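Local atomic coordinates of putative hydrolase (Campylobacter jejuni, PDB entry 3D6L), a protein that probably hydrolyses acyl-CoA thioesters, long-chain fatty acyl-CoA among them, as a hexameric hot dog fold thioesterase. Residues 36-40 with 71-75; 42-46 with 128-132; 81-85 with 110-114. All coordinates share one frame; numbering follows the deposited sequence.

In the fold
Contacts 1 and 3 lie in the core of the hot dog fold, in which an antiparallel sheet curls around the long helix 26-42; contact 2 joins the C-terminal helix 126-130 to it. Contact 1 lays the second half of helix 26-42 on strand 68-78, and contact 3 pairs the next two strands of the sheet, 82-94 and 100-115. Their centres are about 11 Å apart, and Val85 CG1 lies 3.8 Å from Ser73 CB. The centre of contact 2 is about 17 Å from that of the chain, where the loop leaving helix 26-42 meets helix 126-130. Leu44 links it to both others: Leu44 CD1 lies 3.8 Å from Val75 CG1, and Leu44 CB 4.1 Å from Ile83 CD1.

Contact 1 (36-40 with 71-75)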
loop_
_atom_site.group_PDB
_atom_site.type_symbol
_atom_site.label_atom_id
_atom_site.label_comp_id
_atom_site.label_asym_id
_atom_site.label_seq_id
_atom_site.Cartn_x
_atom_site.Cartn_y
_atom_site.Cartn_z
ATOM N N ALA A 36 -3.136 7.377 17.092
ATOM C CA ALA A 36 -2.454 7.844 18.309
ATOM C C ALA A 36 -3.446 8.256 19.392
ATOM O O ALA A 36 -3.238 7.959 20.569
ATOM C CB ALA A 36 -1.524 8.990 17.994
ATOM N N GLY A 37 -4.521 8.935 18.991
ATOM C CA GLY A 37 -5.589 9.306 19.914
ATOM C C GLY A 37 -6.229 8.074 20.525
ATOM O O GLY A 37 -6.503 8.041 21.721
ATOM N N ALA A 38 -6.450 7.054 19.697
ATOM C CA ALA A 38 -7.107 5.820 20.124
ATOM C C ALA A 38 -6.322 5.093 21.220
ATOM O O ALA A 38 -6.910 4.621 22.210
ATOM C CB ALA A 38 -7.340 4.911 18.937
ATOM N N ILE A 39 -4.999 5.014 21.050
ATOM C CA ILE A 39 -4.115 4.432 22.064
ATOM C C ILE A 39 -4.282 5.145 23.404
ATOM O O ILE A 39 -4.289 4.499 24.460
ATOM C CB ILE A 39 -2.624 4.488 21.634
ATOM C CG1 ILE A 39 -2.365 3.508 20.488
ATOM C CG2 ILE A 39 -1.688 4.168 22.823
ATOM C CD1 ILE A 39 -1.086 3.778 19.756
ATOM N N ALA A 40 -4.417 6.471 23.351
ATOM C CA ALA A 40 -4.595 7.286 24.550
ATOM C C ALA A 40 -5.959 7.051 25.175
ATOM O O ALA A 40 -6.066 6.918 26.394
ATOM C CB ALA A 40 -4.396 8.760 24.241
ATOM N N CYS A 71 3.488 11.494 17.499
ATOM C CA CYS A 71 2.140 11.883 17.867
ATOM C C CYS A 71 1.980 11.770 19.364
ATOM O O CYS A 71 2.045 10.671 19.929
ATOM C CB CYS A 71 1.102 10.990 17.188
ATOM S SG CYS A 71 1.185 10.954 15.400
ATOM N N TYR A 72 1.760 12.921 19.985
ATOM C CA TYR A 72 1.535 13.027 21.409
ATOM C C TYR A 72 0.052 13.190 21.676
ATOM O O TYR A 72 -0.675 13.760 20.863
ATOM C CB TYR A 72 2.283 14.232 21.959
ATOM C CG TYR A 72 3.775 14.161 21.767
ATOM C CD1 TYR A 72 4.371 14.612 20.583
ATOM C CD2 TYR A 72 4.603 13.642 22.774
ATOM C CE1 TYR A 72 5.753 14.549 20.407
ATOM C CE2 TYR A 72 5.991 13.580 22.611
ATOM C CZ TYR A 72 6.554 14.033 21.425
ATOM O OH TYR A 72 7.917 13.975 21.258
ATOM N N SER A 73 -0.384 12.707 22.832
ATOM C CA SER A 73 -1.790 12.729 23.190
ATOM C C SER A 73 -2.023 13.176 24.616
ATOM O O SER A 73 -1.256 12.833 25.522
ATOM C CB SER A 73 -2.387 11.349 22.999
ATOM O OG SER A 73 -2.207 10.939 21.657
ATOM N N LYS A 74 -3.077 13.965 24.805
ATOM C CA LYS A 74 -3.579 14.250 26.134
ATOM C C LYS A 74 -5.094 14.064 26.189
ATOM O O LYS A 74 -5.844 14.736 25.474
ATOM C CB LYS A 74 -3.174 15.655 26.598
ATOM C CG LYS A 74 -3.542 15.923 28.059
ATOM C CD LYS A 74 -2.879 17.170 28.612
ATOM C CE LYS A 74 -3.545 17.600 29.921
ATOM N NZ LYS A 74 -3.314 16.638 31.048
ATOM N N VAL A 75 -5.536 13.141 27.035
ATOM C CA VAL A 75 -6.955 12.990 27.302
ATOM C C VAL A 75 -7.410 14.258 27.994
ATOM O O VAL A 75 -6.932 14.611 29.065
ATOM C CB VAL A 75 -7.270 11.757 28.152
ATOM C CG1 VAL A 75 -8.771 11.665 28.423
ATOM C CG2 VAL A 75 -6.775 10.502 27.452
#
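Ala36 and Ala40, one turn apart on helix 26-42, present their methyl groups to the inner side of strand 68-78. Ala36 CB meets Cys71 CB at 3.4 Å, and Ala40 CB rests 3.5 Å from Ser73 CB, so the two methyls fit against successive inward-facing residues of the strand. Farther along, Val75 CG2 approaches the backbone of the helix, 3.8 Å from Ala40 O. The single polar link is a weak hydrogen bond from Ser73 OG to Ala36 O, 3.3 Å long. The same carbonyl accepts the helical bond from Ala40 N, also weak at 3.4 Å, and is therefore shared between the helix and the strand. With its OG anti to the carbonyl carbon (chi1 -58°), Ser73 turns the hydroxyl toward the helix backbone beside Gly37. Small residues at 36, 37 and 40 let the helix come close: the short axes pass 7.9 Å apart, and the helix and strand segments run in the same general direction, their axes 41° apart. Along one edge of the strand, the backbone of Cys71 is hydrogen-bonded to Lys8 and Leu9; along the other, the backbones of Tyr72 and Lys74 are hydrogen-bonded to those of Glu88 and Glu86. Strand 68-78 thus lies between strands 9-12 and 82-94, with helix 26-42 packed on its inner side. Ile39, on another flank of the helix, touches Leu9 and reaches Ile68 of the second subunit.

Contact 2 (42-46 with 128-132)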
loop_
_atom_site.group_PDB
_atom_site.type_symbol
_atom_site.label_atom_id
_atom_site.label_comp_id
_atom_site.label_asym_id
_atom_site.label_seq_id
_atom_site.Cartn_x
_atom_site.Cartn_y
_atom_site.Cartn_z
ATOM N N ARG A 42 -7.880 4.371 24.828
ATOM C CA ARG A 42 -7.962 3.000 25.347
ATOM C C ARG A 42 -7.371 2.822 26.757
ATOM O O ARG A 42 -7.689 1.848 27.434
ATOM C CB ARG A 42 -7.360 1.988 24.370
ATOM C CG ARG A 42 -8.335 1.503 23.306
ATOM C CD ARG A 42 -7.818 0.262 22.571
ATOM N NE ARG A 42 -6.498 0.495 21.980
ATOM C CZ ARG A 42 -6.277 1.036 20.780
ATOM N NH1 ARG A 42 -7.291 1.403 19.997
ATOM N NH2 ARG A 42 -5.025 1.203 20.353
ATOM N N GLU A 43 -6.526 3.754 27.201
ATOM C CA GLU A 43 -6.121 3.798 28.612
ATOM C C GLU A 43 -7.331 3.910 29.556
ATOM O O GLU A 43 -7.256 3.536 30.739
ATOM C CB GLU A 43 -5.174 4.966 28.872
ATOM C CG GLU A 43 -3.738 4.711 28.454
ATOM C CD GLU A 43 -2.904 5.986 28.434
ATOM O OE1 GLU A 43 -1.727 5.919 27.999
ATOM O OE2 GLU A 43 -3.432 7.061 28.836
ATOM N N LEU A 44 -8.437 4.432 29.030
ATOM C CA LEU A 44 -9.684 4.515 29.777
ATOM C C LEU A 44 -10.682 3.454 29.347
ATOM O O LEU A 44 -11.738 3.309 29.958
ATOM C CB LEU A 44 -10.286 5.913 29.643
ATOM C CG LEU A 44 -9.636 6.919 30.586
ATOM C CD1 LEU A 44 -9.529 8.276 29.932
ATOM C CD2 LEU A 44 -10.409 6.992 31.881
ATOM N N SER A 45 -10.328 2.707 28.302
ATOM C CA SER A 45 -11.201 1.699 27.714
ATOM C C SER A 45 -10.373 0.680 26.929
ATOM O O SER A 45 -10.361 0.708 25.691
ATOM C CB SER A 45 -12.224 2.371 26.798
ATOM O OG SER A 45 -12.988 1.416 26.087
ATOM N N PRO A 46 -9.696 -0.238 27.647
ATOM C CA PRO A 46 -8.664 -1.147 27.122
ATOM C C PRO A 46 -9.040 -1.977 25.886
ATOM O O PRO A 46 -8.217 -2.092 24.968
ATOM C CB PRO A 46 -8.369 -2.062 28.314
ATOM C CG PRO A 46 -8.717 -1.232 29.511
ATOM C CD PRO A 46 -9.921 -0.453 29.088
ATOM N N LEU A 128 -10.591 3.910 36.390
ATOM C CA LEU A 128 -9.693 4.389 35.347
ATOM C C LEU A 128 -9.791 5.900 35.205
ATOM O O LEU A 128 -8.794 6.567 34.915
ATOM C CB LEU A 128 -9.989 3.706 34.014
ATOM C CG LEU A 128 -9.763 2.194 33.919
ATOM C CD1 LEU A 128 -10.205 1.706 32.555
ATOM C CD2 LEU A 128 -8.318 1.797 34.196
ATOM N N LYS A 129 -10.993 6.433 35.417
ATOM C CA LYS A 129 -11.196 7.876 35.487
ATOM C C LYS A 129 -10.416 8.472 36.651
ATOM O O LYS A 129 -9.775 9.509 36.483
ATOM C CB LYS A 129 -12.677 8.229 35.623
ATOM C CG LYS A 129 -13.506 7.957 34.391
ATOM C CD LYS A 129 -14.813 8.711 34.480
ATOM C CE LYS A 129 -15.913 8.019 33.701
ATOM N NZ LYS A 129 -17.225 8.677 33.940
ATOM N N ARG A 130 -10.463 7.815 37.815
ATOM C CA ARG A 130 -9.744 8.277 39.010
ATOM C C ARG A 130 -8.229 8.317 38.815
ATOM O O ARG A 130 -7.588 9.295 39.195
ATOM C CB ARG A 130 -10.091 7.438 40.247
ATOM C CG ARG A 130 -11.360 7.876 40.981
ATOM C CD ARG A 130 -11.463 7.270 42.390
ATOM N NE ARG A 130 -11.361 5.809 42.381
ATOM C CZ ARG A 130 -12.373 4.967 42.171
ATOM N NH1 ARG A 130 -13.599 5.425 41.950
ATOM N NH2 ARG A 130 -12.154 3.656 42.181
ATOM N N ILE A 131 -7.662 7.267 38.219
ATOM C CA ILE A 131 -6.209 7.210 38.012
ATOM C C ILE A 131 -5.713 8.094 36.863
ATOM O O ILE A 131 -4.503 8.195 36.634
ATOM C CB ILE A 131 -5.654 5.755 37.866
ATOM C CG1 ILE A 131 -6.305 5.012 36.703
ATOM C CG2 ILE A 131 -5.824 4.986 39.166
ATOM C CD1 ILE A 131 -5.661 3.671 36.401
ATOM N N HIS A 132 -6.648 8.724 36.152
ATOM C CA HIS A 132 -6.319 9.649 35.061
ATOM C C HIS A 132 -6.729 11.100 35.366
ATOM O O HIS A 132 -6.703 11.966 34.486
ATOM C CB HIS A 132 -6.918 9.160 33.733
ATOM C CG HIS A 132 -6.198 7.986 33.145
ATOM N ND1 HIS A 132 -6.687 6.698 33.215
ATOM C CD2 HIS A 132 -5.013 7.902 32.491
ATOM C CE1 HIS A 132 -5.839 5.872 32.628
ATOM N NE2 HIS A 132 -4.816 6.578 32.178
#
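Leu128 O accepts a 2.7 Å hydrogen bond from His132 ND1, and Leu44 packs against both of these residues from the facing loop. The bond holds the ND1 edge of the imidazole against the end of helix 126-130, which here meets the loop between the central helix 26-42 and strand 48-58 of the hot dog fold. Leu128 O lies close to the plane of the ring, while the donor is tilted 26° from the carbonyl plane. Being the donor in this bond, ND1 carries the hydrogen, and the bond limits the rotation of the ring. Leu44 and the imidazole run antiparallel alongside each other, with Leu44 CG 4.0 Å from His132 ND1. The CD2 branch of Leu44 goes on to the helix, 3.6 Å from Lys129 N and 3.9 Å from Leu128 CB. The extended Glu43 side chain lies roughly perpendicular to that of His132, yet the carboxylate and ring planes are only 10° apart. Glu43 OE2 stays 3.6 Å from His132 NE2, a proximity that could favour a positive charge on the ring. Deeper in, Leu44 also touches Val78 and Ile124, and Lys129 NZ is bonded to Gly79 O; Pro46 also packs on Gly98 of the second subunit. Leu128 sends its CD1 methyl toward the loop backbone, 3.4 Å from Leu44 O and 4.1 Å from Pro46 CD.

Contact 3 (81-85 with 110-114); sequences TSISV and VTYVS
The beta hairpin of strands 82-94 and 100-115 supplies this contact, near the ends of the two strands farthest from the turn that joins them. They run antiparallel at 153°, and Ile83 and Tyr112 form a hydrogen-bonded pair, with Ile83 N to Tyr112 O at 2.7 Å and Tyr112 N to Ile83 O at 2.9 Å. Val85 and Val110 repeat the arrangement: Val85 N to Val110 O and Val110 N to Val85 O both measure 2.8 Å. Just before the strand begins, Thr81 O accepts one more bond, from Ser114 N at 2.7 Å, nearly straight at the hydrogen (167°). At the non-hydrogen-bonded pairs, Ser82 with Val113 and Ser84 with Thr111, CA-H...O contacts run between the backbones. Ile83, Val85, Val110 and Tyr112 all turn to the face covered by helix 26-42. Placed with CG beside its own backbone N (chi1 -57°), the Tyr112 ring rises from the sheet toward helix 26-42, with Ile83 O at its edge near its plane and Val85 CG2 obliquely 4.0 Å from Tyr112 CE1. Its hydroxyl is bonded to Asp34 O of the helix, tying the far end of the ring to helix backbone. On the other face, Ser84 OG sits 3.6 Å from Thr111 OG1. Strands 68-78 and 48-58 continue the sheet beyond the two segments. The pairing is part of the curved antiparallel sheet that wraps round one long helix in the hot dog fold.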
loop_
_atom_site.group_PDB
_atom_site.type_symbol
_atom_site.label_atom_id
_atom_site.label_comp_id
_atom_site.label_asym_id
_atom_site.label_seq_id
_atom_site.Cartn_x
_atom_site.Cartn_y
_atom_site.Cartn_z
ATOM N N THR A 81 -19.415 7.581 28.432
ATOM C CA THR A 81 -18.824 6.653 27.452
ATOM C C THR A 81 -17.812 7.312 26.491
ATOM O O THR A 81 -17.068 6.608 25.795
ATOM C CB THR A 81 -19.897 5.942 26.586
ATOM O OG1 THR A 81 -20.716 6.922 25.943
ATOM C CG2 THR A 81 -20.771 5.021 27.425
ATOM N N SER A 82 -17.784 8.645 26.442
ATOM C CA SER A 82 -16.975 9.342 25.443
ATOM C C SER A 82 -15.622 9.781 26.001
ATOM O O SER A 82 -15.498 10.005 27.201
ATOM C CB SER A 82 -17.731 10.539 24.868
ATOM O OG SER A 82 -17.763 11.613 25.799
ATOM N N ILE A 83 -14.625 9.902 25.120
ATOM C CA ILE A 83 -13.261 10.282 25.496
ATOM C C ILE A 83 -12.645 11.276 24.499
ATOM O O ILE A 83 -12.459 10.951 23.323
ATOM C CB ILE A 83 -12.323 9.039 25.602
ATOM C CG1 ILE A 83 -12.967 7.922 26.432
ATOM C CG2 ILE A 83 -10.954 9.437 26.158
ATOM C CD1 ILE A 83 -12.376 6.537 26.196
ATOM N N SER A 84 -12.307 12.473 24.978
ATOM C CA SER A 84 -11.685 13.494 24.138
ATOM C C SER A 84 -10.177 13.543 24.289
ATOM O O SER A 84 -9.641 13.492 25.403
ATOM C CB SER A 84 -12.272 14.863 24.428
ATOM O OG SER A 84 -13.666 14.840 24.192
ATOM N N VAL A 85 -9.494 13.656 23.155
ATOM C CA VAL A 85 -8.048 13.580 23.135
ATOM C C VAL A 85 -7.488 14.695 22.277
ATOM O O VAL A 85 -7.889 14.859 21.124
ATOM C CB VAL A 85 -7.556 12.202 22.608
ATOM C CG1 VAL A 85 -6.037 12.129 22.610
ATOM C CG2 VAL A 85 -8.132 11.057 23.442
ATOM N N VAL A 110 -9.759 14.814 18.999
ATOM C CA VAL A 110 -10.499 13.638 18.533
ATOM C C VAL A 110 -11.358 13.087 19.666
ATOM O O VAL A 110 -10.926 13.078 20.821
ATOM C CB VAL A 110 -9.534 12.504 18.027
ATOM C CG1 VAL A 110 -10.273 11.537 17.124
ATOM C CG2 VAL A 110 -8.321 13.082 17.287
ATOM N N THR A 111 -12.558 12.612 19.339
ATOM C CA THR A 111 -13.426 12.000 20.345
ATOM C C THR A 111 -13.742 10.541 20.011
ATOM O O THR A 111 -14.035 10.194 18.863
ATOM C CB THR A 111 -14.727 12.821 20.584
ATOM O OG1 THR A 111 -14.396 14.206 20.762
ATOM C CG2 THR A 111 -15.467 12.334 21.834
ATOM N N TYR A 112 -13.671 9.702 21.038
ATOM C CA TYR A 112 -13.879 8.269 20.920
ATOM C C TYR A 112 -15.000 7.853 21.857
ATOM O O TYR A 112 -15.271 8.536 22.847
ATOM C CB TYR A 112 -12.585 7.512 21.281
ATOM C CG TYR A 112 -11.400 7.930 20.440
ATOM C CD1 TYR A 112 -10.581 8.993 20.826
ATOM C CD2 TYR A 112 -11.113 7.278 19.241
ATOM C CE1 TYR A 112 -9.493 9.391 20.038
ATOM C CE2 TYR A 112 -10.038 7.663 18.446
ATOM C CZ TYR A 112 -9.230 8.718 18.844
ATOM O OH TYR A 112 -8.174 9.096 18.042
ATOM N N VAL A 113 -15.663 6.749 21.536
ATOM C CA VAL A 113 -16.612 6.151 22.456
ATOM C C VAL A 113 -16.012 4.837 22.953
ATOM O O VAL A 113 -15.410 4.091 22.182
ATOM C CB VAL A 113 -18.016 5.956 21.816
ATOM C CG1 VAL A 113 -17.966 4.967 20.653
ATOM C CG2 VAL A 113 -19.029 5.494 22.851
ATOM N N SER A 114 -16.148 4.575 24.247
ATOM C CA SER A 114 -15.651 3.332 24.815
ATOM C C SER A 114 -16.687 2.233 24.568
ATOM O O SER A 114 -17.852 2.377 24.936
ATOM C CB SER A 114 -15.363 3.513 26.300
ATOM O OG SER A 114 -16.180 2.686 27.098
#